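Local coordinates for porin B (Pseudomonas putida, PDB 4GEY), which probably forms a carbohydrate-selective channel across the outer membrane, through which sugars such as glucose are taken up, at residues Gln133-Gln138 with Gly150-Gly155; Ala192-Tyr197 with Phe204-Ala209; Gly208-Asn213 with Ile234-Ala239. The protein carries 2 engineered substitutions. All coordinates share one frame; numbering follows the deposited sequence.

Interaction 1 (Gln133-Gln138 with Gly150-Gly155); sequences QMWIKQ and GRFGEG. With C8E ((hydroxyethyloxy)tri(ethyloxy)octane), chain G.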
loop_
_atom_site.group_PDB
_atom_site.type_symbol
_atom_site.label_atom_id
_atom_site.label_comp_id
_atom_site.label_asym_id
_atom_site.label_seq_id
_atom_site.Cartn_x
_atom_site.Cartn_y
_atom_site.Cartn_z
ATOM N N GLN A 133 3.236 -8.591 -11.803
ATOM C CA GLN A 133 4.357 -9.414 -11.351
ATOM C C GLN A 133 4.866 -10.269 -12.495
ATOM O O GLN A 133 4.077 -10.845 -13.254
ATOM C CB GLN A 133 3.962 -10.358 -10.206
ATOM C CG GLN A 133 3.617 -9.715 -8.871
ATOM C CD GLN A 133 3.090 -10.737 -7.874
ATOM O OE1 GLN A 133 2.506 -11.764 -8.252
ATOM N NE2 GLN A 133 3.310 -10.472 -6.595
HETATM N N MSE A 134 6.188 -10.350 -12.606
HETATM C CA MSE A 134 6.839 -11.311 -13.491
HETATM C C MSE A 134 8.244 -11.546 -12.985
HETATM O O MSE A 134 9.158 -10.780 -13.278
HETATM C CB MSE A 134 6.897 -10.822 -14.927
HETATM C CG MSE A 134 7.528 -11.841 -15.874
HETATM SE SE MSE A 134 7.659 -11.129 -17.699
HETATM C CE MSE A 134 9.140 -9.855 -17.487
ATOM N N TRP A 135 8.419 -12.601 -12.208
ATOM C CA TRP A 135 9.703 -12.816 -11.598
ATOM C C TRP A 135 10.065 -14.265 -11.359
ATOM O O TRP A 135 9.206 -15.122 -11.167
ATOM C CB TRP A 135 9.832 -12.002 -10.311
ATOM C CG TRP A 135 8.742 -12.149 -9.271
ATOM C CD1 TRP A 135 7.802 -11.213 -8.937
ATOM C CD2 TRP A 135 8.521 -13.258 -8.389
ATOM N NE1 TRP A 135 7.003 -11.678 -7.919
ATOM C CE2 TRP A 135 7.424 -12.930 -7.565
ATOM C CE3 TRP A 135 9.129 -14.499 -8.228
ATOM C CZ2 TRP A 135 6.929 -13.795 -6.602
ATOM C CZ3 TRP A 135 8.630 -15.354 -7.268
ATOM C CH2 TRP A 135 7.542 -14.999 -6.472
ATOM N N ILE A 136 11.365 -14.518 -11.388
ATOM C CA ILE A 136 11.916 -15.826 -11.093
ATOM C C ILE A 136 12.679 -15.694 -9.783
ATOM O O ILE A 136 13.222 -14.632 -9.474
ATOM C CB ILE A 136 12.823 -16.308 -12.241
ATOM C CG1 ILE A 136 13.399 -17.691 -11.954
ATOM C CG2 ILE A 136 13.931 -15.309 -12.511
ATOM C CD1 ILE A 136 14.267 -18.211 -13.083
ATOM N N LYS A 137 12.688 -16.757 -8.994
ATOM C CA LYS A 137 13.322 -16.715 -7.683
ATOM C C LYS A 137 14.022 -18.031 -7.358
ATOM O O LYS A 137 13.466 -19.091 -7.597
ATOM C CB LYS A 137 12.272 -16.410 -6.617
ATOM C CG LYS A 137 12.788 -16.504 -5.196
ATOM C CD LYS A 137 11.825 -15.845 -4.234
ATOM C CE LYS A 137 10.848 -16.826 -3.673
ATOM N NZ LYS A 137 9.698 -16.072 -3.123
ATOM N N GLN A 138 15.237 -17.972 -6.819
ATOM C CA GLN A 138 15.910 -19.198 -6.398
ATOM C C GLN A 138 16.552 -19.073 -5.009
ATOM O O GLN A 138 17.111 -18.035 -4.656
ATOM C CB GLN A 138 16.937 -19.646 -7.450
ATOM C CG GLN A 138 17.464 -21.070 -7.244
ATOM C CD GLN A 138 18.263 -21.601 -8.437
ATOM O OE1 GLN A 138 19.228 -20.981 -8.891
ATOM N NE2 GLN A 138 17.853 -22.758 -8.951
ATOM N N GLY A 150 13.212 -9.770 -11.589
ATOM C CA GLY A 150 12.167 -9.603 -12.574
ATOM C C GLY A 150 11.393 -8.314 -12.388
ATOM O O GLY A 150 11.985 -7.246 -12.220
ATOM N N ARG A 151 10.066 -8.401 -12.424
ATOM C CA ARG A 151 9.240 -7.217 -12.235
ATOM C C ARG A 151 8.237 -7.371 -11.097
ATOM O O ARG A 151 7.469 -8.331 -11.068
ATOM C CB ARG A 151 8.506 -6.831 -13.518
ATOM C CG ARG A 151 9.380 -6.258 -14.615
ATOM C CD ARG A 151 8.531 -5.823 -15.815
ATOM N NE ARG A 151 7.902 -4.521 -15.606
ATOM C CZ ARG A 151 8.452 -3.359 -15.958
ATOM N NH1 ARG A 151 9.649 -3.335 -16.533
ATOM N NH2 ARG A 151 7.813 -2.213 -15.739
ATOM N N PHE A 152 8.264 -6.411 -10.172
ATOM C CA PHE A 152 7.354 -6.348 -9.034
ATOM C C PHE A 152 7.482 -4.983 -8.347
ATOM O O PHE A 152 8.333 -4.183 -8.716
ATOM C CB PHE A 152 7.603 -7.505 -8.042
ATOM C CG PHE A 152 9.063 -7.755 -7.713
ATOM C CD1 PHE A 152 9.902 -8.397 -8.615
ATOM C CD2 PHE A 152 9.580 -7.385 -6.485
ATOM C CE1 PHE A 152 11.231 -8.624 -8.312
ATOM C CE2 PHE A 152 10.902 -7.626 -6.170
ATOM C CZ PHE A 152 11.725 -8.240 -7.087
ATOM N N GLY A 153 6.634 -4.703 -7.365
ATOM C CA GLY A 153 6.714 -3.448 -6.631
ATOM C C GLY A 153 7.458 -3.618 -5.317
ATOM O O GLY A 153 7.533 -4.731 -4.793
ATOM N N GLU A 154 8.005 -2.525 -4.784
ATOM C CA GLU A 154 8.836 -2.583 -3.581
ATOM C C GLU A 154 8.090 -3.202 -2.382
ATOM O O GLU A 154 8.677 -3.943 -1.567
ATOM C CB GLU A 154 9.373 -1.191 -3.210
ATOM C CG GLU A 154 10.479 -0.601 -4.108
ATOM C CD GLU A 154 9.939 0.135 -5.331
ATOM O OE1 GLU A 154 8.719 0.004 -5.622
ATOM O OE2 GLU A 154 10.726 0.849 -5.997
ATOM N N GLY A 155 6.792 -2.920 -2.299
ATOM C CA GLY A 155 6.005 -3.299 -1.140
ATOM C C GLY A 155 5.797 -4.785 -1.000
ATOM O O GLY A 155 5.414 -5.269 0.064
HETATM C C1 C8E G . 17.788 -15.945 -10.007
HETATM C C2 C8E G . 17.356 -16.924 -11.095
HETATM C C3 C8E G . 18.289 -18.127 -11.203
HETATM C C4 C8E G . 17.651 -19.229 -12.053
HETATM C C5 C8E G . 18.682 -20.120 -12.755
HETATM C C6 C8E G . 18.466 -21.586 -12.388
HETATM C C7 C8E G . 19.492 -22.521 -13.014
HETATM C C8 C8E G . 18.915 -23.280 -14.207
HETATM O O9 C8E G . 19.772 -24.345 -14.582
HETATM C C10 C8E G . 19.818 -25.354 -13.595
HETATM C C11 C8E G . 20.472 -26.616 -14.139
HETATM O O12 C8E G . 20.324 -27.644 -13.182
#

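Interaction 2 (Ala192-Tyr197 with Phe204-Ala209); sequences ALRVKY and FVQVGA. With C8E ((hydroxyethyloxy)tri(ethyloxy)octane), chain C.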
loop_
_atom_site.group_PDB
_atom_site.type_symbol
_atom_site.label_atom_id
_atom_site.label_comp_id
_atom_site.label_asym_id
_atom_site.label_seq_id
_atom_site.Cartn_x
_atom_site.Cartn_y
_atom_site.Cartn_z
ATOM N N ALA A 192 13.562 -5.295 -11.094
ATOM C CA ALA A 192 14.090 -5.305 -9.739
ATOM C C ALA A 192 14.892 -6.553 -9.422
ATOM O O ALA A 192 14.683 -7.621 -10.011
ATOM C CB ALA A 192 12.980 -5.151 -8.754
ATOM N N LEU A 193 15.827 -6.383 -8.493
ATOM C CA LEU A 193 16.627 -7.459 -7.949
ATOM C C LEU A 193 16.557 -7.367 -6.429
ATOM O O LEU A 193 16.805 -6.309 -5.849
ATOM C CB LEU A 193 18.073 -7.319 -8.419
ATOM C CG LEU A 193 19.070 -8.376 -7.925
ATOM C CD1 LEU A 193 18.631 -9.775 -8.357
ATOM C CD2 LEU A 193 20.493 -8.065 -8.396
ATOM N N ARG A 194 16.210 -8.470 -5.778
ATOM C CA ARG A 194 16.099 -8.482 -4.324
ATOM C C ARG A 194 16.854 -9.665 -3.724
ATOM O O ARG A 194 16.544 -10.814 -4.024
ATOM C CB ARG A 194 14.625 -8.522 -3.890
ATOM C CG ARG A 194 14.444 -8.473 -2.388
ATOM C CD ARG A 194 13.673 -9.668 -1.860
ATOM N NE ARG A 194 14.177 -10.937 -2.370
ATOM C CZ ARG A 194 13.565 -12.102 -2.188
ATOM N NH1 ARG A 194 12.436 -12.153 -1.501
ATOM N NH2 ARG A 194 14.080 -13.211 -2.690
ATOM N N VAL A 195 17.839 -9.380 -2.875
ATOM C CA VAL A 195 18.656 -10.433 -2.254
ATOM C C VAL A 195 18.334 -10.550 -0.762
ATOM O O VAL A 195 18.259 -9.548 -0.042
ATOM C CB VAL A 195 20.181 -10.202 -2.461
ATOM C CG1 VAL A 195 20.976 -11.265 -1.764
ATOM C CG2 VAL A 195 20.541 -10.187 -3.943
ATOM N N LYS A 196 18.129 -11.779 -0.306
ATOM C CA LYS A 196 17.641 -12.019 1.043
ATOM C C LYS A 196 18.461 -13.102 1.727
ATOM O O LYS A 196 18.705 -14.176 1.167
ATOM C CB LYS A 196 16.158 -12.414 1.014
ATOM C CG LYS A 196 15.555 -12.667 2.383
ATOM C CD LYS A 196 14.040 -12.517 2.386
ATOM C CE LYS A 196 13.375 -13.635 1.609
ATOM N NZ LYS A 196 12.037 -13.949 2.168
ATOM N N TYR A 197 18.886 -12.803 2.946
ATOM C CA TYR A 197 19.675 -13.729 3.737
ATOM C C TYR A 197 18.820 -14.102 4.937
ATOM O O TYR A 197 18.459 -13.242 5.728
ATOM C CB TYR A 197 20.988 -13.051 4.158
ATOM C CG TYR A 197 21.871 -13.802 5.158
ATOM C CD1 TYR A 197 21.766 -15.180 5.337
ATOM C CD2 TYR A 197 22.815 -13.113 5.932
ATOM C CE1 TYR A 197 22.570 -15.848 6.256
ATOM C CE2 TYR A 197 23.622 -13.774 6.842
ATOM C CZ TYR A 197 23.489 -15.142 7.001
ATOM O OH TYR A 197 24.275 -15.811 7.903
ATOM N N PHE A 204 15.550 -12.264 9.314
ATOM C CA PHE A 204 16.265 -12.093 8.049
ATOM C C PHE A 204 16.635 -10.651 7.714
ATOM O O PHE A 204 16.059 -9.708 8.242
ATOM C CB PHE A 204 15.543 -12.790 6.872
ATOM C CG PHE A 204 14.227 -12.165 6.468
ATOM C CD1 PHE A 204 14.186 -11.099 5.576
ATOM C CD2 PHE A 204 13.031 -12.694 6.906
ATOM C CE1 PHE A 204 12.968 -10.553 5.167
ATOM C CE2 PHE A 204 11.822 -12.151 6.499
ATOM C CZ PHE A 204 11.797 -11.079 5.635
ATOM N N VAL A 205 17.612 -10.498 6.832
ATOM C CA VAL A 205 17.994 -9.186 6.324
ATOM C C VAL A 205 17.866 -9.220 4.813
ATOM O O VAL A 205 17.922 -10.287 4.207
ATOM C CB VAL A 205 19.439 -8.804 6.729
ATOM C CG1 VAL A 205 19.540 -8.655 8.234
ATOM C CG2 VAL A 205 20.413 -9.836 6.238
ATOM N N GLN A 206 17.679 -8.060 4.200
ATOM C CA GLN A 206 17.512 -8.006 2.749
ATOM C C GLN A 206 17.760 -6.621 2.204
ATOM O O GLN A 206 17.548 -5.614 2.889
ATOM C CB GLN A 206 16.118 -8.472 2.338
ATOM C CG GLN A 206 14.971 -7.646 2.869
ATOM C CD GLN A 206 13.645 -8.144 2.310
ATOM O OE1 GLN A 206 13.622 -9.047 1.469
ATOM N NE2 GLN A 206 12.535 -7.562 2.771
ATOM N N VAL A 207 18.204 -6.584 0.957
ATOM C CA VAL A 207 18.459 -5.332 0.258
ATOM C C VAL A 207 17.978 -5.550 -1.163
ATOM O O VAL A 207 17.913 -6.689 -1.628
ATOM C CB VAL A 207 19.974 -4.958 0.284
ATOM C CG1 VAL A 207 20.820 -6.084 -0.283
ATOM C CG2 VAL A 207 20.241 -3.663 -0.472
ATOM N N GLY A 208 17.615 -4.474 -1.847
ATOM C CA GLY A 208 17.146 -4.588 -3.212
ATOM C C GLY A 208 17.545 -3.401 -4.059
ATOM O O GLY A 208 17.971 -2.370 -3.547
ATOM N N ALA A 209 17.410 -3.556 -5.369
ATOM C CA ALA A 209 17.632 -2.455 -6.296
ATOM C C ALA A 209 16.488 -2.440 -7.310
ATOM O O ALA A 209 16.310 -3.390 -8.076
ATOM C CB ALA A 209 18.971 -2.602 -6.983
HETATM C C1 C8E C . 18.539 -0.104 8.961
HETATM C C2 C8E C . 18.422 -1.171 7.890
HETATM C C3 C8E C . 19.021 -2.464 8.426
HETATM C C4 C8E C . 20.146 -2.973 7.534
HETATM C C5 C8E C . 19.931 -4.428 7.140
HETATM C C6 C8E C . 20.165 -4.600 5.642
HETATM C C7 C8E C . 21.402 -5.447 5.372
HETATM C C8 C8E C . 21.546 -5.832 3.902
HETATM O O9 C8E C . 21.392 -7.233 3.765
HETATM C C10 C8E C . 22.121 -7.766 2.671
HETATM C C11 C8E C . 21.813 -9.249 2.456
HETATM O O12 C8E C . 22.866 -9.869 1.740
#

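Interaction 3 (Gly208-Asn213 with Ile234-Ala239); sequences GAFEQN and IMPMEA. Engineered in segment 234-239: M235 (natural residue Leu), M237 (natural residue Val). With C8E ((hydroxyethyloxy)tri(ethyloxy)octane), chain C.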
loop_
_atom_site.group_PDB
_atom_site.type_symbol
_atom_site.label_atom_id
_atom_site.label_comp_id
_atom_site.label_asym_id
_atom_site.label_seq_id
_atom_site.Cartn_x
_atom_site.Cartn_y
_atom_site.Cartn_z
ATOM N N GLY A 208 17.615 -4.474 -1.847
ATOM C CA GLY A 208 17.146 -4.588 -3.212
ATOM C C GLY A 208 17.545 -3.401 -4.059
ATOM O O GLY A 208 17.971 -2.370 -3.547
ATOM N N ALA A 209 17.410 -3.556 -5.369
ATOM C CA ALA A 209 17.632 -2.455 -6.296
ATOM C C ALA A 209 16.488 -2.440 -7.310
ATOM O O ALA A 209 16.310 -3.390 -8.076
ATOM C CB ALA A 209 18.971 -2.602 -6.983
ATOM N N PHE A 210 15.700 -1.368 -7.289
ATOM C CA PHE A 210 14.538 -1.236 -8.162
ATOM C C PHE A 210 14.756 -0.121 -9.165
ATOM O O PHE A 210 15.147 0.994 -8.800
ATOM C CB PHE A 210 13.273 -0.936 -7.353
ATOM C CG PHE A 210 12.865 -2.043 -6.432
ATOM C CD1 PHE A 210 13.575 -2.295 -5.263
ATOM C CD2 PHE A 210 11.768 -2.828 -6.723
ATOM C CE1 PHE A 210 13.192 -3.323 -4.421
ATOM C CE2 PHE A 210 11.389 -3.860 -5.885
ATOM C CZ PHE A 210 12.100 -4.105 -4.735
ATOM N N GLU A 211 14.528 -0.433 -10.434
ATOM C CA GLU A 211 14.483 0.585 -11.455
ATOM C C GLU A 211 13.441 1.597 -11.002
ATOM O O GLU A 211 12.353 1.219 -10.587
ATOM C CB GLU A 211 14.064 -0.039 -12.779
ATOM C CG GLU A 211 13.374 0.918 -13.719
ATOM C CD GLU A 211 12.639 0.199 -14.822
ATOM O OE1 GLU A 211 12.127 -0.916 -14.564
ATOM O OE2 GLU A 211 12.583 0.749 -15.946
ATOM N N GLN A 212 13.790 2.878 -11.046
ATOM C CA GLN A 212 12.871 3.933 -10.654
ATOM C C GLN A 212 12.582 4.773 -11.903
ATOM O O GLN A 212 13.458 5.473 -12.426
ATOM C CB GLN A 212 13.432 4.715 -9.448
ATOM C CG GLN A 212 13.400 6.234 -9.499
ATOM C CD GLN A 212 12.003 6.815 -9.599
ATOM O OE1 GLN A 212 11.005 6.124 -9.367
ATOM N NE2 GLN A 212 11.925 8.102 -9.964
ATOM N N ASN A 213 11.353 4.650 -12.397
ATOM C CA ASN A 213 11.000 5.083 -13.748
ATOM C C ASN A 213 9.548 5.529 -13.819
ATOM O O ASN A 213 8.674 4.716 -14.096
ATOM C CB ASN A 213 11.216 3.912 -14.717
ATOM C CG ASN A 213 10.940 4.274 -16.177
ATOM O OD1 ASN A 213 10.408 5.344 -16.497
ATOM N ND2 ASN A 213 11.305 3.361 -17.076
ATOM N N ILE A 234 15.916 2.823 -6.805
ATOM C CA ILE A 234 15.601 2.823 -5.379
ATOM C C ILE A 234 16.246 1.625 -4.712
ATOM O O ILE A 234 16.181 0.504 -5.202
ATOM C CB ILE A 234 14.090 2.811 -5.079
ATOM C CG1 ILE A 234 13.424 4.076 -5.633
ATOM C CG2 ILE A 234 13.847 2.663 -3.562
ATOM C CD1 ILE A 234 11.947 4.180 -5.298
HETATM N N MSE A 235 16.883 1.877 -3.587
HETATM C CA MSE A 235 17.650 0.859 -2.914
HETATM C C MSE A 235 17.134 0.722 -1.489
HETATM O O MSE A 235 17.569 1.448 -0.605
HETATM C CB MSE A 235 19.105 1.287 -2.907
HETATM C CG MSE A 235 20.052 0.289 -2.310
HETATM SE SE MSE A 235 21.745 1.178 -1.908
HETATM C CE MSE A 235 21.460 1.680 -0.032
ATOM N N PRO A 236 16.177 -0.186 -1.267
ATOM C CA PRO A 236 15.678 -0.421 0.091
ATOM C C PRO A 236 16.509 -1.453 0.832
ATOM O O PRO A 236 17.029 -2.368 0.187
ATOM C CB PRO A 236 14.267 -0.971 -0.147
ATOM C CG PRO A 236 14.336 -1.618 -1.456
ATOM C CD PRO A 236 15.381 -0.896 -2.277
HETATM N N MSE A 237 16.641 -1.294 2.150
HETATM C CA MSE A 237 17.264 -2.304 3.024
HETATM C C MSE A 237 16.321 -2.610 4.176
HETATM O O MSE A 237 15.552 -1.747 4.595
HETATM C CB MSE A 237 18.579 -1.798 3.612
HETATM C CG MSE A 237 19.481 -1.116 2.627
HETATM SE SE MSE A 237 20.905 -0.117 3.528
HETATM C CE MSE A 237 21.922 -1.623 4.259
ATOM N N GLU A 238 16.386 -3.816 4.715
ATOM C CA GLU A 238 15.444 -4.167 5.770
ATOM C C GLU A 238 15.903 -5.313 6.646
ATOM O O GLU A 238 16.566 -6.241 6.188
ATOM C CB GLU A 238 14.088 -4.517 5.165
ATOM C CG GLU A 238 12.929 -4.390 6.122
ATOM C CD GLU A 238 11.601 -4.637 5.436
ATOM O OE1 GLU A 238 11.585 -5.347 4.401
ATOM O OE2 GLU A 238 10.579 -4.113 5.921
ATOM N N ALA A 239 15.537 -5.234 7.916
ATOM C CA ALA A 239 15.704 -6.344 8.836
ATOM C C ALA A 239 14.313 -6.716 9.308
ATOM O O ALA A 239 13.519 -5.836 9.649
ATOM C CB ALA A 239 16.588 -5.940 10.008
HETATM C C1 C8E C . 18.539 -0.104 8.961
HETATM C C2 C8E C . 18.422 -1.171 7.890
HETATM C C3 C8E C . 19.021 -2.464 8.426
HETATM C C4 C8E C . 20.146 -2.973 7.534
HETATM C C5 C8E C . 19.931 -4.428 7.140
HETATM C C6 C8E C . 20.165 -4.600 5.642
HETATM C C7 C8E C . 21.402 -5.447 5.372
HETATM C C8 C8E C . 21.546 -5.832 3.902
HETATM O O9 C8E C . 21.392 -7.233 3.765
HETATM C C10 C8E C . 22.121 -7.766 2.671
HETATM C C11 C8E C . 21.813 -9.249 2.456
HETATM O O12 C8E C . 22.866 -9.869 1.740
#

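Interaction 1 (Gln133-Gln138 with Gly150-Gly155)
M134 and R151 are paired by two backbone hydrogen bonds. M134 N donates to R151 O at 2.8 Å, and R151 N returns a 2.7 Å bond to M134 O. This is an antiparallel pair of the porin beta-barrel, formed where the chain bends out of strand 145-149. W135 is paired with G150 in the next, non-hydrogen-bonded position. The phi of 144° at G150 is one that a residue with a side chain would not readily take.

R151 NE bonds S189, and its guanidinium makes a cation-pi contact with W191, while the Q133 amide is held by E156 and K92.

I136 leads away from 150-155 and meets a detergent molecule. Its CD1 lies 3.7 Å from C4 of C8E (chain G). With an alanine here the CG1-CD1 arm is gone, and the alkyl chain and W86 would probably lose an apolar partner.

The W135 and F152 side chains cross at about a right angle; the planes of the F152 ring and the five-membered indole ring are 75° apart, an oblique contact. K148 makes cation-pi contacts with both. R151 O sits at the W135 edge, in the ring plane. W135 CG lies between the backbone N and the carbonyl carbon (chi1 53°), which turns the indole towards F152. The nearest ring atoms are W135 CD1 and F152 CD1, 3.5 Å apart.

Interaction 2 (Ala192-Tyr197 with Phe204-Ala209)
The F204 ring carries K196 over one face. K196 CD lies 3.5 Å from F204 CD1, and K196 NZ stands 4.6 Å from the ring centroid, only 14° off the normal. This is a cation-pi contact backed by aliphatic packing. The K196 chain bends at chi3 (69°), which brings its end over the ring. At the F204 edge, in the ring plane, lies Q206 CD. The second flat group is the R194 guanidinium. K196 CB covers one of its faces, 4.1 Å above the plane and over its centre. D146 and D157 both form salt bridges with R194, which together probably hold the guanidinium in its rotation.

Q206 reaches R194 by its amide oxygen. Q206 OE1 is 3.4 Å from R194 CD, a packing contact, and the amide and guanidinium planes are 47° apart. Q206 NE2 bonds D157 O and E238, so D157 serves both residues.

The backbone is a beta hairpin in the wall of the porin barrel. Strands 192-197 and 204-209 run antiparallel. L193 with A209, V195 with V207 and Y197 with V205 are hydrogen-bonded pairs, giving six bonds. R194-G208 and K196-Q206 are the non-hydrogen-bonded pairs between them.

The other face carries L193, V195, Y197, V205, V207 and A209. Y197 and V205 lie side by side and point the same way, with Y197 CB 3.9 Å from V205 CG2. Detergent C8E (chain C) also lies against V205 and V207. V207 CG1 is 3.6 Å from its C10, and V205 CG2 is 3.7 Å from its ether O9.

Interaction 3 (Gly208-Asn213 with Ile234-Ala239)
F210 and P236 cross at about a right angle. F210 CE1 approaches P236 CG at 3.6 Å, while I234 O lies at the edge of the phenyl ring, in its plane. F210 CG is anti to the carbonyl carbon (chi1 -65°), and this sets the ring beside the proline.

I234 pairs with F210 and points to the same face. Its CG1 packs 3.9 Å from Q212 CB. The backbones are joined by F210 N to I234 O and I234 N to F210 O, both 2.8 Å. G208 N adds a 3.0 Å bond to P236 O.

The engineered selenomethionine M235 lies on the other face, with its CG 3.6 Å from G208 O. M237, also engineered, turns away from 208-213, and its CE is 3.7 Å from C6 of detergent C8E (chain C).

Buried I234, P236 and E238 alternate with positions 235 and 237, both engineered here, which are partly exposed; such alternation of inward and outward positions is characteristic of a transmembrane strand in an outer-membrane porin barrel.

In the fold
The three contacts follow one another round the barrel wall. Interactions 2 and 3 share G208 and A209 on strand 203-212, and their centres are about 8 Å apart. Q206 O and E238 N, 2.8 Å apart, probably hydrogen-bond between them, and both contacts touch the same C8E (chain C). Interaction 1 joins interaction 2 through a probable bond from A192 N to G150 O, 2.7 Å. F152, A192 and F210 pack together, linking all three. E154 of interaction 1 also packs on F210 and I234. The side chains of F152 and I234 each lie about 12 Å from a bound glucose, so these contacts are set back from the glucose site.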